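Local coordinates for protein Ps01740 (Pseudomonas sp. UW4, PDB 5UIF) that probably acts as a hydrolytic dehalogenase related to cis-3-chloroacrylic acid dehalogenase, within the tautomerase superfamily, at residues A[70-73]-A[74-77]. Numbering follows the deposited sequence.
Sequences GRPQ and ATRH
Gln73 and Arg76, three residues apart at the start of helix 73-91, meet through their polar ends: Arg76 NE donates to Gln73 OE1 at 3.1 Å. The acceptor lies close to the guanidinium plane, at its edge, whereas the donor sits 32° off the plane of the amide carbonyl. The two flat groups are themselves only 21° apart. Gln73 reaches this position by sending CG anti to its backbone nitrogen (chi1 175°) and then folding the chain at chi2, which carries the amide forward along the helix, bringing OE1 alongside NE and CD of Arg76. Each guanidinium nitrogen thus has its own acceptor, because NH1 forms a salt bridge with Asp104 and NH2 bonds to the carbonyl oxygen of Val102, both on strand 98-105, an outermost strand of the four-stranded sheet within this chain. The other end of the Gln73 amide is also engaged, NE2 donating to Ser108 O of a neighbouring subunit, while Trp109 of that subunit makes a cation-pi contact with Arg76.

The backbone shows how a helix starts from a proline N-cap. Pro72 O accepts two weak bonds, from Thr75 N at 3.2 Å and from Arg76 N at 3.4 Å, before a regular helical bond follows from His77 N to Gln73 O, 2.9 Å long and nearly straight. On the loop side, Arg71 NH2 stays 3.8 Å from Thr75 OG1 and bonds instead to Glu31 O, while Pro72 CD lies above one face of the Arg71 guanidinium, displaced toward its rim.

With three acceptors, the buried Arg76 side chain is held against rotation, its charge probably offset mainly by Asp104; this turn, opening the beta-alpha-beta crossover helix between strands 61-68 and 98-105, thereby joins the second strand and the subunit interface.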
ATOM      1  N   GLY A  70       8.475  -1.305  18.562  1.00 66.84           N
ATOM      2  CA  GLY A  70       8.869  -1.498  19.946  1.00 69.17           C
ATOM      3  C   GLY A  70       8.971  -2.956  20.355  1.00 67.81           C
ATOM      4  O   GLY A  70       9.295  -3.266  21.502  1.00 70.16           O
ATOM      5  N   ARG A  71       8.692  -3.854  19.417  1.00 64.47           N
ATOM      6  CA  ARG A  71       8.775  -5.286  19.683  1.00 63.10           C
ATOM      7  C   ARG A  71      10.035  -5.882  19.059  1.00 61.67           C
ATOM      8  O   ARG A  71      10.409  -5.518  17.943  1.00 60.27           O
ATOM      9  CB  ARG A  71       7.526  -6.001  19.160  1.00 61.36           C
ATOM     10  CG  ARG A  71       6.242  -5.588  19.863  1.00 63.56           C
ATOM     11  CD  ARG A  71       6.252  -5.999  21.329  1.00 66.48           C
ATOM     12  NE  ARG A  71       6.187  -7.449  21.491  1.00 65.66           N
ATOM     13  CZ  ARG A  71       6.271  -8.076  22.660  1.00 68.15           C
ATOM     14  NH1 ARG A  71       6.428  -7.381  23.778  1.00 71.61           N
ATOM     15  NH2 ARG A  71       6.199  -9.399  22.711  1.00 67.34           N
ATOM     16  N   PRO A  72      10.696  -6.801  19.783  1.00 62.47           N
ATOM     17  CA  PRO A  72      11.960  -7.425  19.369  1.00 62.21           C
ATOM     18  C   PRO A  72      11.888  -8.108  18.004  1.00 59.12           C
ATOM     19  O   PRO A  72      10.798  -8.405  17.515  1.00 56.72           O
ATOM     20  CB  PRO A  72      12.218  -8.456  20.473  1.00 64.09           C
ATOM     21  CG  PRO A  72      11.496  -7.924  21.658  1.00 66.11           C
ATOM     22  CD  PRO A  72      10.262  -7.275  21.109  1.00 64.39           C
ATOM     23  N   GLN A  73      13.049  -8.355  17.406  1.00 59.80           N
ATOM     24  CA  GLN A  73      13.127  -8.966  16.083  1.00 58.05           C
ATOM     25  C   GLN A  73      12.595 -10.395  16.081  1.00 56.99           C
ATOM     26  O   GLN A  73      11.976 -10.834  15.110  1.00 55.50           O
ATOM     27  CB  GLN A  73      14.570  -8.942  15.572  1.00 59.80           C
ATOM     28  CG  GLN A  73      14.779  -9.669  14.252  1.00 59.14           C
ATOM     29  CD  GLN A  73      13.827  -9.200  13.167  1.00 57.24           C
ATOM     30  OE1 GLN A  73      13.545  -8.007  13.042  1.00 57.39           O
ATOM     31  NE2 GLN A  73      13.324 -10.141  12.377  1.00 55.69           N
ATOM     32  N   ALA A  74      12.836 -11.116  17.173  1.00 58.14           N
ATOM     33  CA  ALA A  74      12.364 -12.490  17.308  1.00 57.23           C
ATOM     34  C   ALA A  74      10.845 -12.561  17.195  1.00 54.84           C
ATOM     35  O   ALA A  74      10.296 -13.522  16.658  1.00 53.73           O
ATOM     36  CB  ALA A  74      12.827 -13.081  18.630  1.00 59.76           C
ATOM     37  N   THR A  75      10.174 -11.531  17.702  1.00 54.62           N
ATOM     38  CA  THR A  75       8.722 -11.441  17.621  1.00 52.69           C
ATOM     39  C   THR A  75       8.266 -11.279  16.173  1.00 49.75           C
ATOM     40  O   THR A  75       7.336 -11.952  15.726  1.00 48.34           O
ATOM     41  CB  THR A  75       8.185 -10.266  18.460  1.00 54.07           C
ATOM     42  OG1 THR A  75       8.476 -10.495  19.845  1.00 57.20           O
ATOM     43  CG2 THR A  75       6.683 -10.119  18.282  1.00 53.14           C
ATOM     44  N   ARG A  76       8.933 -10.390  15.444  1.00 49.11           N
ATOM     45  CA  ARG A  76       8.604 -10.132  14.046  1.00 46.73           C
ATOM     46  C   ARG A  76       8.807 -11.373  13.185  1.00 46.60           C
ATOM     47  O   ARG A  76       7.934 -11.743  12.400  1.00 46.36           O
ATOM     48  CB  ARG A  76       9.452  -8.984  13.501  1.00 46.39           C
ATOM     49  CG  ARG A  76       9.105  -8.578  12.080  1.00 44.65           C
ATOM     50  CD  ARG A  76      10.202  -7.723  11.476  1.00 45.42           C
ATOM     51  NE  ARG A  76      10.781  -6.811  12.457  1.00 47.27           N
ATOM     52  CZ  ARG A  76      10.293  -5.609  12.744  1.00 47.69           C
ATOM     53  NH1 ARG A  76      10.889  -4.851  13.653  1.00 49.70           N
ATOM     54  NH2 ARG A  76       9.206  -5.167  12.124  1.00 46.55           N
ATOM     55  N   HIS A  77       9.969 -12.004  13.338  1.00 47.56           N
ATOM     56  CA  HIS A  77      10.308 -13.208  12.586  1.00 47.00           C
ATOM     57  C   HIS A  77       9.287 -14.318  12.812  1.00 45.35           C
ATOM     58  O   HIS A  77       8.934 -15.047  11.884  1.00 44.22           O
ATOM     59  CB  HIS A  77      11.704 -13.699  12.970  1.00 49.43           C
ATOM     60  CG  HIS A  77      12.076 -15.011  12.353  1.00 50.70           C
ATOM     61  ND1 HIS A  77      12.528 -15.123  11.055  1.00 50.94           N
ATOM     62  CD2 HIS A  77      12.056 -16.270  12.853  1.00 51.91           C
ATOM     63  CE1 HIS A  77      12.774 -16.392  10.785  1.00 52.03           C
ATOM     64  NE2 HIS A  77      12.496 -17.109  11.858  1.00 52.91           N
TER